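Propionate kinase (Francisella tularensis subsp. tularensis, PDB 3KHY) probably catalyses the reversible, magnesium-dependent transfer of a phosphate group from ATP to acetate, giving acetyl phosphate and ADP. Local coordinates at residues Lys187-Gln192 with Leu314-Phe319; Asn195-His200 with Lys302-Tyr307; Leu291-Phe296 with Arg331-Ser336; His178-Glu183 with Ile376-Gln381. All coordinates share one frame; numbering follows the deposited sequence.

Contact 1 of 4, residues Lys187-Gln192 with Leu314-Phe319; sequences KILTQQ and LDALVF
L189 and D315 carry this contact, and the evidence is mainly one methyl. L189 CD1 lies 3.6 Å from D315 CB, the two side chains crossing obliquely, and continues to A316 CB at 4.0 Å. The other branch is turned to the backbone, with L189 CD2 3.9 Å from D315 O. Both L189 and D315 place CG anti to the carbonyl carbon (chi1 -79° and -70°), which for L189 sends the isobutyl fork across to D315 and A316.

T190 is the third contributor, at the margin. Its OG1 accepts from Q192 N at 3.2 Å, an ST turn in the link that follows helix 175-188. A water 2.9 Å from T190 OG1 also sits near D315 OD2, though that second distance is short enough to make the bridge uncertain in detail. The firmer partner of D315 OD2 is the backbone N of N195, a bond that holds the carboxylate just before the neighbouring strand 196-201.

L189 touches residues on or beside three neighbouring strands, V196, A316 and M366. Such packing of the link after helix 175-188 on inner strands of the C-terminal five-stranded sheet fits the actin-like ATPase fold of the acetokinase family.

Contact 2 of 4, residues Asn195-His200 with Lys302-Tyr307; sequences NVIVAH and KFVASY
I197 of strand 196-201 points into helix 287-307, meeting V304 and Y307; this is helix-on-sheet packing in an actin-like ATPase domain, and all three residues are buried. Along the helix, K302 comes first and turns to the dimer partner, its NZ in a salt bridge with D217 of the second subunit. F303 starts toward the strand, but its ring veers off to I207 and L228, and Y307 CZ lies at its edge, in plane.

V304 is the first to touch. I197 CD1 stands 3.8 Å from V304 O and 4.3 Å from V304 CG1, so the methyl meets the backbone carbonyl more closely than the valine branch. L317 of strand 316-320 also packs on V304, which places the valine over two adjacent strands. A305 is turned from the strand and packs on S306 of the second subunit, consistent with the helix lying between the sheet and the dimer partner.

Y307 completes the walk. Its N bonds to F303 O at 2.9 Å. With CG anti to the carbonyl carbon (chi1 -70°), the phenol passes I197 at a slant, and I197 CG2 meets its ring at the edge, near the plane; the hydroxyl has a weak hydrogen bond to I207 O. At the root of the side chain, Y307 CB lies 3.9 Å from I197 CD1 and 4.2 Å from I197 CG1.

Contact 3 of 4, residues Leu291-Phe296 with Arg331-Ser336; sequences LAIEIF and RKNIIS
N333 reaches across from helix 328-337 to E294 and I293 on helix 287-307, a polar helix-helix contact in the part of this actin-like ATPase fold that carries most of the predicted ATP site. The nearest CA atoms, of E294 and N333, are 7.9 Å apart, and the link is made through side chains.

N333 holds CG anti to the backbone N (chi1 -172°), which sends its amide toward the other helix. E294 starts out pointing away; a bend at chi2 folds its carboxylate back, and the two side chains meet at about a right angle. N333 ND2 donates to E294 OE2 at 2.9 Å in a nearly straight bond (166°). The carboxylate oxygen lies in the amide plane and is met on its syn side, but the donor stands 29° out of the carboxylate plane, in keeping with the twist between the two groups.

K337 ties the pair, bonding to both E294 OE1 and N333 OD1, so the two side chains share one ammonium. Y152 of the second subunit packs on E294. I293, which also touches M275 of the predicted ATP site, has CG2 over the amide face at N333 ND2, 3.6 Å away.

Contact 4 of 4, residues His178-Glu183 with Ile376-Gln381; sequences HKYVSE and IAQETQ
K179 stretches toward E379 with CG anti to the backbone N (chi1 -172°), runs extended through its next two torsions, and kinks only at the last one, chi4 -95°, to turn its ammonium to the glutamate. E379 comes from the opposite direction, bent at chi2 (-74°) so that its carboxylate folds back to meet it. The resulting salt bridge has K179 NZ 2.9 Å from E379 OE2. The exact place of NZ is doubtful, since it approaches another atom of the model too closely, and the weak 3.4 Å link from K179 NZ to E183 OE2 carries the same caution.

As modelled, the lysine lies between two carboxylates, whose OE2 atoms on E183 and E379 are 5.5 Å apart; its charge would be expected to offset their repulsion. E379 OE1 also bonds to S96 OG. Q378 OE1 comes to the edge of the Y180 ring, near its plane, 4.4 Å from Y180 CD1. The Y180 side chain is about 6 Å from that of E372, a predicted magnesium ligand.

M375 packs on K179, Y180 and E183, adding an apolar part. Helix 175-188 rests through V181 on V198 of strand 196-201, whereas helix 372-382 rests through A377 on I4 and V6 of strand 3-9, so this interdomain contact joins helices lying on the two sheets of the actin-like ATPase fold.

How the contacts relate
From the N terminus, contact 4 opens first, at helix 175-188, and closes last, at helix 372-382; the other three nest inside its loop. Contact 1 starts just after it and closes at strand 316-320, enclosing contact 2, which runs from strand 196-201 to residues 302-307 of helix 287-307. Contact 3 begins on that same helix before contact 2 closes and ends on helix 328-337, so it crosses contacts 1 and 2. Contacts 1 and 2 meet through neighbouring strands, with V318 N 2.7 Å from I197 O. F319 and L317 pack on helix 328-337, linking contacts 1 and 3. Of the four, only contact 4 ties a helix on the five-stranded C-terminal sheet to one on the N-terminal sheet.

Contact 1 of 4, residues Lys187-Gln192 with Leu314-Phe319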
loop_
_atom_site.group_PDB
_atom_site.type_symbol
_atom_site.label_atom_id
_atom_site.label_comp_id
_atom_site.label_asym_id
_atom_site.label_seq_id
_atom_site.Cartn_x
_atom_site.Cartn_y
_atom_site.Cartn_z
ATOM N N LYS A 187 28.012 -10.983 -7.191
ATOM C CA LYS A 187 29.124 -11.887 -7.497
ATOM C C LYS A 187 28.853 -12.733 -8.744
ATOM O O LYS A 187 29.780 -13.153 -9.438
ATOM C CB LYS A 187 29.423 -12.817 -6.320
ATOM C CG LYS A 187 29.908 -12.121 -5.069
ATOM C CD LYS A 187 30.299 -13.147 -4.019
ATOM C CE LYS A 187 30.248 -12.559 -2.620
ATOM N NZ LYS A 187 30.379 -13.620 -1.573
ATOM N N ILE A 188 27.580 -12.988 -9.021
ATOM C CA ILE A 188 27.206 -13.930 -10.070
ATOM C C ILE A 188 26.915 -13.252 -11.412
ATOM O O ILE A 188 27.257 -13.793 -12.465
ATOM C CB ILE A 188 25.971 -14.785 -9.642
ATOM C CG1 ILE A 188 26.252 -15.537 -8.339
ATOM C CG2 ILE A 188 25.580 -15.766 -10.735
ATOM C CD1 ILE A 188 25.009 -16.158 -7.703
ATOM N N LEU A 189 26.309 -12.066 -11.371
ATOM C CA LEU A 189 25.688 -11.454 -12.553
ATOM C C LEU A 189 26.611 -10.689 -13.504
ATOM O O LEU A 189 26.863 -11.137 -14.631
ATOM C CB LEU A 189 24.528 -10.553 -12.128
ATOM C CG LEU A 189 23.227 -11.279 -11.804
ATOM C CD1 LEU A 189 22.301 -10.386 -10.998
ATOM C CD2 LEU A 189 22.548 -11.727 -13.084
ATOM N N THR A 190 27.079 -9.520 -13.067
ATOM C CA THR A 190 27.980 -8.704 -13.873
ATOM C C THR A 190 29.162 -8.212 -13.047
ATOM O O THR A 190 29.305 -8.557 -11.873
ATOM C CB THR A 190 27.273 -7.450 -14.446
ATOM O OG1 THR A 190 27.054 -6.499 -13.393
ATOM C CG2 THR A 190 25.941 -7.818 -15.113
ATOM N N GLN A 191 29.990 -7.380 -13.671
ATOM C CA GLN A 191 31.143 -6.779 -13.011
ATOM C C GLN A 191 30.749 -5.765 -11.926
ATOM O O GLN A 191 31.452 -5.615 -10.923
ATOM C CB GLN A 191 32.040 -6.116 -14.057
ATOM C CG GLN A 191 33.263 -5.405 -13.506
ATOM C CD GLN A 191 34.044 -4.687 -14.593
ATOM O OE1 GLN A 191 33.737 -4.812 -15.779
ATOM N NE2 GLN A 191 35.058 -3.928 -14.193
ATOM N N GLN A 192 29.628 -5.077 -12.129
ATOM C CA GLN A 192 29.180 -4.019 -11.219
ATOM C C GLN A 192 28.355 -4.576 -10.057
ATOM O O GLN A 192 28.101 -5.780 -9.996
ATOM C CB GLN A 192 28.347 -2.984 -11.985
ATOM C CG GLN A 192 29.109 -2.228 -13.076
ATOM C CD GLN A 192 29.436 -3.089 -14.286
ATOM O OE1 GLN A 192 30.602 -3.232 -14.663
ATOM N NE2 GLN A 192 28.407 -3.666 -14.902
ATOM N N LEU A 314 17.071 -4.382 -15.823
ATOM C CA LEU A 314 16.986 -5.259 -14.656
ATOM C C LEU A 314 17.942 -6.431 -14.810
ATOM O O LEU A 314 17.849 -7.161 -15.793
ATOM C CB LEU A 314 15.555 -5.788 -14.488
ATOM C CG LEU A 314 15.369 -6.793 -13.349
ATOM C CD1 LEU A 314 15.518 -6.083 -12.011
ATOM C CD2 LEU A 314 14.008 -7.513 -13.438
ATOM N N ASP A 315 18.851 -6.630 -13.848
ATOM C CA ASP A 315 19.784 -7.761 -13.925
ATOM C C ASP A 315 19.072 -9.074 -13.634
ATOM O O ASP A 315 19.247 -10.059 -14.357
ATOM C CB ASP A 315 20.947 -7.609 -12.940
ATOM C CG ASP A 315 21.908 -6.496 -13.324
ATOM O OD1 ASP A 315 21.992 -6.156 -14.528
ATOM O OD2 ASP A 315 22.579 -5.973 -12.409
ATOM N N ALA A 316 18.287 -9.090 -12.558
ATOM C CA ALA A 316 17.527 -10.284 -12.182
ATOM C C ALA A 316 16.426 -9.978 -11.186
ATOM O O ALA A 316 16.513 -9.011 -10.418
ATOM C CB ALA A 316 18.452 -11.331 -11.592
ATOM N N LEU A 317 15.398 -10.814 -11.203
ATOM C CA LEU A 317 14.477 -10.936 -10.078
ATOM C C LEU A 317 15.029 -12.091 -9.249
ATOM O O LEU A 317 15.325 -13.153 -9.808
ATOM C CB LEU A 317 13.078 -11.274 -10.577
ATOM C CG LEU A 317 12.061 -11.708 -9.514
ATOM C CD1 LEU A 317 11.856 -10.600 -8.466
ATOM C CD2 LEU A 317 10.741 -12.072 -10.182
ATOM N N VAL A 318 15.200 -11.892 -7.937
ATOM C CA VAL A 318 15.816 -12.929 -7.084
ATOM C C VAL A 318 14.871 -13.394 -5.977
ATOM O O VAL A 318 14.373 -12.563 -5.214
ATOM C CB VAL A 318 17.108 -12.415 -6.421
ATOM C CG1 VAL A 318 17.782 -13.540 -5.636
ATOM C CG2 VAL A 318 18.061 -11.835 -7.475
ATOM N N PHE A 319 14.610 -14.709 -5.906
ATOM C CA PHE A 319 13.816 -15.290 -4.826
ATOM C C PHE A 319 14.750 -15.781 -3.728
ATOM O O PHE A 319 15.792 -16.378 -4.008
ATOM C CB PHE A 319 13.006 -16.507 -5.318
ATOM C CG PHE A 319 11.879 -16.166 -6.257
ATOM C CD1 PHE A 319 10.683 -15.658 -5.763
ATOM C CD2 PHE A 319 11.998 -16.397 -7.628
ATOM C CE1 PHE A 319 9.630 -15.362 -6.613
ATOM C CE2 PHE A 319 10.942 -16.100 -8.492
ATOM C CZ PHE A 319 9.752 -15.584 -7.980
HETATM O O HOH W 1 24.776 -4.890 -12.634
#

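Contact 2 of 4, residues Asn195-His200 with Lys302-Tyr307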
loop_
_atom_site.group_PDB
_atom_site.type_symbol
_atom_site.label_atom_id
_atom_site.label_comp_id
_atom_site.label_asym_id
_atom_site.label_seq_id
_atom_site.Cartn_x
_atom_site.Cartn_y
_atom_site.Cartn_z
ATOM N N ASN A 195 21.785 -4.842 -9.923
ATOM C CA ASN A 195 20.545 -4.123 -10.164
ATOM C C ASN A 195 19.450 -5.168 -10.161
ATOM O O ASN A 195 19.130 -5.765 -11.196
ATOM C CB ASN A 195 20.587 -3.386 -11.498
ATOM C CG ASN A 195 21.633 -2.289 -11.515
ATOM O OD1 ASN A 195 21.589 -1.358 -10.716
ATOM N ND2 ASN A 195 22.590 -2.408 -12.421
ATOM N N VAL A 196 18.900 -5.414 -8.982
ATOM C CA VAL A 196 18.034 -6.568 -8.808
ATOM C C VAL A 196 16.823 -6.232 -7.963
ATOM O O VAL A 196 16.821 -5.271 -7.188
ATOM C CB VAL A 196 18.779 -7.766 -8.173
ATOM C CG1 VAL A 196 19.812 -8.343 -9.143
ATOM C CG2 VAL A 196 19.433 -7.382 -6.831
ATOM N N ILE A 197 15.780 -7.020 -8.153
ATOM C CA ILE A 197 14.634 -7.006 -7.261
ATOM C C ILE A 197 14.732 -8.290 -6.461
ATOM O O ILE A 197 14.836 -9.368 -7.037
ATOM C CB ILE A 197 13.329 -6.983 -8.052
ATOM C CG1 ILE A 197 13.226 -5.667 -8.826
ATOM C CG2 ILE A 197 12.122 -7.183 -7.113
ATOM C CD1 ILE A 197 12.134 -5.662 -9.905
ATOM N N VAL A 198 14.745 -8.166 -5.137
ATOM C CA VAL A 198 14.900 -9.321 -4.262
ATOM C C VAL A 198 13.595 -9.572 -3.511
ATOM O O VAL A 198 13.094 -8.699 -2.794
ATOM C CB VAL A 198 16.056 -9.125 -3.248
ATOM C CG1 VAL A 198 16.173 -10.343 -2.308
ATOM C CG2 VAL A 198 17.395 -8.879 -3.982
ATOM N N ALA A 199 13.034 -10.760 -3.713
ATOM C CA ALA A 199 11.837 -11.177 -3.000
ATOM C C ALA A 199 12.236 -12.173 -1.918
ATOM O O ALA A 199 12.555 -13.313 -2.202
ATOM C CB ALA A 199 10.838 -11.804 -3.953
ATOM N N HIS A 200 12.260 -11.709 -0.677
ATOM C CA HIS A 200 12.547 -12.561 0.467
ATOM C C HIS A 200 11.214 -13.098 0.962
ATOM O O HIS A 200 10.446 -12.362 1.582
ATOM C CB HIS A 200 13.209 -11.737 1.577
ATOM C CG HIS A 200 13.509 -12.526 2.815
ATOM N ND1 HIS A 200 14.793 -12.795 3.233
ATOM C CD2 HIS A 200 12.689 -13.126 3.711
ATOM C CE1 HIS A 200 14.754 -13.512 4.342
ATOM N NE2 HIS A 200 13.489 -13.729 4.654
ATOM N N LYS A 302 2.582 -7.879 -8.227
ATOM C CA LYS A 302 2.300 -6.446 -8.294
ATOM C C LYS A 302 3.469 -5.562 -7.819
ATOM O O LYS A 302 3.737 -4.514 -8.418
ATOM C CB LYS A 302 1.009 -6.088 -7.534
ATOM C CG LYS A 302 -0.240 -6.317 -8.382
ATOM C CD LYS A 302 -1.513 -6.016 -7.633
ATOM C CE LYS A 302 -1.660 -4.528 -7.362
ATOM N NZ LYS A 302 -2.936 -4.298 -6.639
ATOM N N PHE A 303 4.144 -5.978 -6.749
ATOM C CA PHE A 303 5.306 -5.248 -6.255
ATOM C C PHE A 303 6.468 -5.339 -7.247
ATOM O O PHE A 303 7.141 -4.356 -7.510
ATOM C CB PHE A 303 5.741 -5.745 -4.866
ATOM C CG PHE A 303 5.083 -5.010 -3.718
ATOM C CD1 PHE A 303 5.683 -3.890 -3.149
ATOM C CD2 PHE A 303 3.849 -5.421 -3.235
ATOM C CE1 PHE A 303 5.069 -3.206 -2.114
ATOM C CE2 PHE A 303 3.237 -4.753 -2.186
ATOM C CZ PHE A 303 3.849 -3.643 -1.625
ATOM N N VAL A 304 6.721 -6.531 -7.777
ATOM C CA VAL A 304 7.756 -6.686 -8.780
ATOM C C VAL A 304 7.493 -5.725 -9.927
ATOM O O VAL A 304 8.374 -4.971 -10.330
ATOM C CB VAL A 304 7.782 -8.110 -9.350
ATOM C CG1 VAL A 304 8.720 -8.168 -10.556
ATOM C CG2 VAL A 304 8.215 -9.102 -8.268
ATOM N N ALA A 305 6.273 -5.756 -10.453
ATOM C CA ALA A 305 5.896 -4.860 -11.551
ATOM C C ALA A 305 6.114 -3.391 -11.194
ATOM O O ALA A 305 6.628 -2.602 -12.014
ATOM C CB ALA A 305 4.442 -5.094 -11.964
ATOM N N SER A 306 5.738 -3.013 -9.972
ATOM C CA SER A 306 5.844 -1.614 -9.555
ATOM C C SER A 306 7.300 -1.184 -9.458
ATOM O O SER A 306 7.627 -0.023 -9.703
ATOM C CB SER A 306 5.135 -1.363 -8.215
ATOM O OG SER A 306 5.994 -1.593 -7.114
ATOM N N TYR A 307 8.171 -2.117 -9.096
ATOM C CA TYR A 307 9.606 -1.816 -8.990
ATOM C C TYR A 307 10.348 -1.751 -10.327
ATOM O O TYR A 307 11.499 -1.302 -10.385
ATOM C CB TYR A 307 10.298 -2.820 -8.057
ATOM C CG TYR A 307 9.922 -2.658 -6.589
ATOM C CD1 TYR A 307 9.036 -1.663 -6.171
ATOM C CD2 TYR A 307 10.442 -3.517 -5.628
ATOM C CE1 TYR A 307 8.688 -1.528 -4.806
ATOM C CE2 TYR A 307 10.106 -3.398 -4.287
ATOM C CZ TYR A 307 9.234 -2.409 -3.880
ATOM O OH TYR A 307 8.924 -2.318 -2.535
#

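Contact 3 of 4, residues Leu291-Phe296 with Arg331-Ser336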
loop_
_atom_site.group_PDB
_atom_site.type_symbol
_atom_site.label_atom_id
_atom_site.label_comp_id
_atom_site.label_asym_id
_atom_site.label_seq_id
_atom_site.Cartn_x
_atom_site.Cartn_y
_atom_site.Cartn_z
ATOM N N LEU A 291 -6.959 -19.984 -3.087
ATOM C CA LEU A 291 -7.176 -18.530 -3.077
ATOM C C LEU A 291 -6.070 -17.808 -2.324
ATOM O O LEU A 291 -5.629 -16.729 -2.730
ATOM C CB LEU A 291 -8.530 -18.176 -2.444
ATOM C CG LEU A 291 -8.844 -16.677 -2.378
ATOM C CD1 LEU A 291 -8.878 -16.040 -3.786
ATOM C CD2 LEU A 291 -10.151 -16.407 -1.625
ATOM N N ALA A 292 -5.641 -18.391 -1.208
ATOM C CA ALA A 292 -4.564 -17.807 -0.414
ATOM C C ALA A 292 -3.295 -17.704 -1.259
ATOM O O ALA A 292 -2.575 -16.706 -1.201
ATOM C CB ALA A 292 -4.306 -18.649 0.841
ATOM N N ILE A 293 -3.025 -18.741 -2.046
ATOM C CA ILE A 293 -1.852 -18.739 -2.920
ATOM C C ILE A 293 -1.983 -17.708 -4.044
ATOM O O ILE A 293 -1.005 -17.052 -4.389
ATOM C CB ILE A 293 -1.570 -20.154 -3.486
ATOM C CG1 ILE A 293 -1.000 -21.054 -2.380
ATOM C CG2 ILE A 293 -0.593 -20.099 -4.664
ATOM C CD1 ILE A 293 -0.894 -22.528 -2.780
ATOM N N GLU A 294 -3.186 -17.568 -4.607
ATOM C CA GLU A 294 -3.436 -16.549 -5.626
ATOM C C GLU A 294 -3.236 -15.154 -5.032
ATOM O O GLU A 294 -2.547 -14.323 -5.613
ATOM C CB GLU A 294 -4.849 -16.663 -6.214
ATOM C CG GLU A 294 -5.093 -17.952 -7.008
ATOM C CD GLU A 294 -4.089 -18.117 -8.132
ATOM O OE1 GLU A 294 -4.109 -17.289 -9.074
ATOM O OE2 GLU A 294 -3.268 -19.056 -8.060
ATOM N N ILE A 295 -3.840 -14.890 -3.876
ATOM C CA ILE A 295 -3.688 -13.560 -3.260
ATOM C C ILE A 295 -2.207 -13.279 -2.963
ATOM O O ILE A 295 -1.683 -12.222 -3.293
ATOM C CB ILE A 295 -4.551 -13.430 -1.996
ATOM C CG1 ILE A 295 -6.032 -13.549 -2.367
ATOM C CG2 ILE A 295 -4.305 -12.093 -1.308
ATOM C CD1 ILE A 295 -6.958 -13.604 -1.158
ATOM N N PHE A 296 -1.535 -14.237 -2.342
ATOM C CA PHE A 296 -0.112 -14.102 -2.010
ATOM C C PHE A 296 0.724 -13.848 -3.267
ATOM O O PHE A 296 1.498 -12.889 -3.332
ATOM C CB PHE A 296 0.314 -15.391 -1.301
ATOM C CG PHE A 296 1.778 -15.486 -0.940
ATOM C CD1 PHE A 296 2.722 -15.857 -1.887
ATOM C CD2 PHE A 296 2.188 -15.329 0.382
ATOM C CE1 PHE A 296 4.055 -15.996 -1.552
ATOM C CE2 PHE A 296 3.525 -15.473 0.732
ATOM C CZ PHE A 296 4.462 -15.810 -0.235
ATOM N N ARG A 331 7.019 -20.011 -6.788
ATOM C CA ARG A 331 7.779 -19.239 -7.760
ATOM C C ARG A 331 7.121 -19.338 -9.144
ATOM O O ARG A 331 7.002 -18.346 -9.850
ATOM C CB ARG A 331 9.226 -19.755 -7.818
ATOM C CG ARG A 331 10.038 -19.541 -6.523
ATOM C CD ARG A 331 11.541 -19.806 -6.780
ATOM N NE ARG A 331 11.762 -21.183 -7.251
ATOM C CZ ARG A 331 12.326 -22.163 -6.550
ATOM N NH1 ARG A 331 12.770 -21.966 -5.309
ATOM N NH2 ARG A 331 12.461 -23.364 -7.106
ATOM N N LYS A 332 6.698 -20.543 -9.526
ATOM C CA LYS A 332 6.031 -20.738 -10.813
ATOM C C LYS A 332 4.764 -19.872 -10.904
ATOM O O LYS A 332 4.472 -19.268 -11.930
ATOM C CB LYS A 332 5.675 -22.211 -11.003
ATOM C CG LYS A 332 4.720 -22.490 -12.166
ATOM C CD LYS A 332 4.368 -23.975 -12.234
ATOM C CE LYS A 332 3.493 -24.288 -13.438
ATOM N NZ LYS A 332 3.017 -25.708 -13.439
ATOM N N ASN A 333 4.020 -19.816 -9.811
ATOM C CA ASN A 333 2.775 -19.079 -9.798
ATOM C C ASN A 333 3.073 -17.586 -9.939
ATOM O O ASN A 333 2.465 -16.894 -10.753
ATOM C CB ASN A 333 2.001 -19.368 -8.511
ATOM C CG ASN A 333 0.606 -18.770 -8.523
ATOM O OD1 ASN A 333 0.422 -17.587 -8.822
ATOM N ND2 ASN A 333 -0.386 -19.585 -8.192
ATOM N N ILE A 334 4.032 -17.097 -9.164
ATOM C CA ILE A 334 4.402 -15.686 -9.252
ATOM C C ILE A 334 4.882 -15.295 -10.660
ATOM O O ILE A 334 4.475 -14.274 -11.202
ATOM C CB ILE A 334 5.459 -15.340 -8.196
ATOM C CG1 ILE A 334 4.822 -15.432 -6.800
ATOM C CG2 ILE A 334 6.024 -13.946 -8.431
ATOM C CD1 ILE A 334 5.835 -15.409 -5.663
ATOM N N ILE A 335 5.746 -16.107 -11.256
ATOM C CA ILE A 335 6.271 -15.784 -12.586
ATOM C C ILE A 335 5.163 -15.861 -13.638
ATOM O O ILE A 335 5.107 -15.065 -14.587
ATOM C CB ILE A 335 7.457 -16.707 -12.934
ATOM C CG1 ILE A 335 8.611 -16.450 -11.958
ATOM C CG2 ILE A 335 7.899 -16.521 -14.388
ATOM C CD1 ILE A 335 9.069 -14.998 -11.901
ATOM N N SER A 336 4.265 -16.822 -13.464
ATOM C CA SER A 336 3.081 -16.915 -14.309
ATOM C C SER A 336 2.348 -15.572 -14.368
ATOM O O SER A 336 1.924 -15.119 -15.437
ATOM C CB SER A 336 2.138 -17.992 -13.766
ATOM O OG SER A 336 1.034 -18.157 -14.624
#

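Contact 4 of 4, residues His178-Glu183 with Ile376-Gln381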
loop_
_atom_site.group_PDB
_atom_site.type_symbol
_atom_site.label_atom_id
_atom_site.label_comp_id
_atom_site.label_asym_id
_atom_site.label_seq_id
_atom_site.Cartn_x
_atom_site.Cartn_y
_atom_site.Cartn_z
ATOM N N HIS A 178 18.295 -8.812 2.487
ATOM C CA HIS A 178 18.359 -8.100 1.212
ATOM C C HIS A 178 19.778 -7.666 0.851
ATOM O O HIS A 178 20.189 -7.752 -0.301
ATOM C CB HIS A 178 17.397 -6.905 1.200
ATOM C CG HIS A 178 15.959 -7.317 1.170
ATOM N ND1 HIS A 178 15.416 -8.011 0.113
ATOM C CD2 HIS A 178 14.962 -7.161 2.072
ATOM C CE1 HIS A 178 14.142 -8.266 0.363
ATOM N NE2 HIS A 178 13.842 -7.762 1.545
ATOM N N LYS A 179 20.537 -7.237 1.846
ATOM C CA LYS A 179 21.932 -6.871 1.616
ATOM C C LYS A 179 22.802 -8.072 1.234
ATOM O O LYS A 179 23.519 -8.046 0.236
ATOM C CB LYS A 179 22.505 -6.193 2.861
ATOM C CG LYS A 179 23.896 -5.591 2.653
ATOM C CD LYS A 179 24.295 -4.721 3.836
ATOM C CE LYS A 179 25.556 -3.915 3.535
ATOM N NZ LYS A 179 26.742 -4.642 4.038
ATOM N N TYR A 180 22.745 -9.122 2.042
ATOM C CA TYR A 180 23.504 -10.330 1.760
ATOM C C TYR A 180 23.151 -10.885 0.377
ATOM O O TYR A 180 24.031 -11.202 -0.411
ATOM C CB TYR A 180 23.277 -11.394 2.840
ATOM C CG TYR A 180 23.937 -12.706 2.496
ATOM C CD1 TYR A 180 25.281 -12.919 2.788
ATOM C CD2 TYR A 180 23.236 -13.709 1.843
ATOM C CE1 TYR A 180 25.902 -14.101 2.458
ATOM C CE2 TYR A 180 23.851 -14.909 1.505
ATOM C CZ TYR A 180 25.185 -15.091 1.815
ATOM O OH TYR A 180 25.807 -16.264 1.478
ATOM N N VAL A 181 21.864 -11.002 0.072
ATOM C CA VAL A 181 21.460 -11.629 -1.197
ATOM C C VAL A 181 21.835 -10.769 -2.417
ATOM O O VAL A 181 22.276 -11.285 -3.447
ATOM C CB VAL A 181 19.952 -11.999 -1.190
ATOM C CG1 VAL A 181 19.464 -12.344 -2.590
ATOM C CG2 VAL A 181 19.719 -13.188 -0.256
ATOM N N SER A 182 21.670 -9.455 -2.308
ATOM C CA SER A 182 22.038 -8.602 -3.417
ATOM C C SER A 182 23.556 -8.623 -3.581
ATOM O O SER A 182 24.050 -8.565 -4.697
ATOM C CB SER A 182 21.487 -7.174 -3.265
ATOM O OG SER A 182 21.958 -6.557 -2.082
ATOM N N GLU A 183 24.296 -8.736 -2.481
ATOM C CA GLU A 183 25.747 -8.920 -2.594
ATOM C C GLU A 183 26.116 -10.205 -3.327
ATOM O O GLU A 183 27.039 -10.205 -4.133
ATOM C CB GLU A 183 26.449 -8.869 -1.235
ATOM C CG GLU A 183 26.516 -7.464 -0.676
ATOM C CD GLU A 183 27.318 -7.371 0.601
ATOM O OE1 GLU A 183 27.844 -8.409 1.072
ATOM O OE2 GLU A 183 27.414 -6.252 1.135
ATOM N N ILE A 376 25.709 -11.106 9.409
ATOM C CA ILE A 376 25.973 -10.458 10.683
ATOM C C ILE A 376 27.423 -10.717 11.105
ATOM O O ILE A 376 28.095 -9.818 11.609
ATOM C CB ILE A 376 24.999 -10.942 11.762
ATOM C CG1 ILE A 376 23.614 -10.323 11.539
ATOM C CG2 ILE A 376 25.508 -10.587 13.149
ATOM C CD1 ILE A 376 22.541 -10.936 12.445
ATOM N N ALA A 377 27.910 -11.938 10.884
ATOM C CA ALA A 377 29.297 -12.276 11.219
ATOM C C ALA A 377 30.280 -11.473 10.374
ATOM O O ALA A 377 31.310 -11.020 10.872
ATOM C CB ALA A 377 29.552 -13.767 11.053
ATOM N N GLN A 378 29.955 -11.285 9.095
ATOM C CA GLN A 378 30.810 -10.498 8.205
ATOM C C GLN A 378 30.816 -9.016 8.565
ATOM O O GLN A 378 31.862 -8.361 8.523
ATOM C CB GLN A 378 30.393 -10.682 6.747
ATOM C CG GLN A 378 30.644 -12.077 6.200
ATOM C CD GLN A 378 30.017 -12.279 4.837
ATOM O OE1 GLN A 378 29.154 -11.505 4.419
ATOM N NE2 GLN A 378 30.438 -13.326 4.141
ATOM N N GLU A 379 29.641 -8.481 8.897
ATOM C CA GLU A 379 29.532 -7.090 9.331
ATOM C C GLU A 379 30.333 -6.853 10.602
ATOM O O GLU A 379 30.951 -5.802 10.789
ATOM C CB GLU A 379 28.066 -6.741 9.591
ATOM C CG GLU A 379 27.255 -6.612 8.330
ATOM C CD GLU A 379 27.577 -5.327 7.619
ATOM O OE1 GLU A 379 27.334 -4.258 8.218
ATOM O OE2 GLU A 379 28.090 -5.383 6.483
ATOM N N THR A 380 30.300 -7.840 11.487
ATOM C CA THR A 380 30.989 -7.745 12.771
ATOM C C THR A 380 32.506 -7.795 12.575
ATOM O O THR A 380 33.231 -6.935 13.068
ATOM C CB THR A 380 30.526 -8.868 13.721
ATOM O OG1 THR A 380 29.123 -8.713 13.985
ATOM C CG2 THR A 380 31.307 -8.826 15.043
ATOM N N GLN A 381 32.970 -8.794 11.835
ATOM C CA GLN A 381 34.382 -8.929 11.491
ATOM C C GLN A 381 34.941 -7.630 10.895
ATOM O O GLN A 381 36.062 -7.217 11.201
ATOM C CB GLN A 381 34.561 -10.075 10.495
ATOM C CG GLN A 381 35.968 -10.210 9.927
ATOM C CD GLN A 381 36.958 -10.725 10.945
ATOM O OE1 GLN A 381 36.577 -11.354 11.934
ATOM N NE2 GLN A 381 38.240 -10.468 10.709
HETATM O O HOH W 2 28.287 -11.207 1.367
#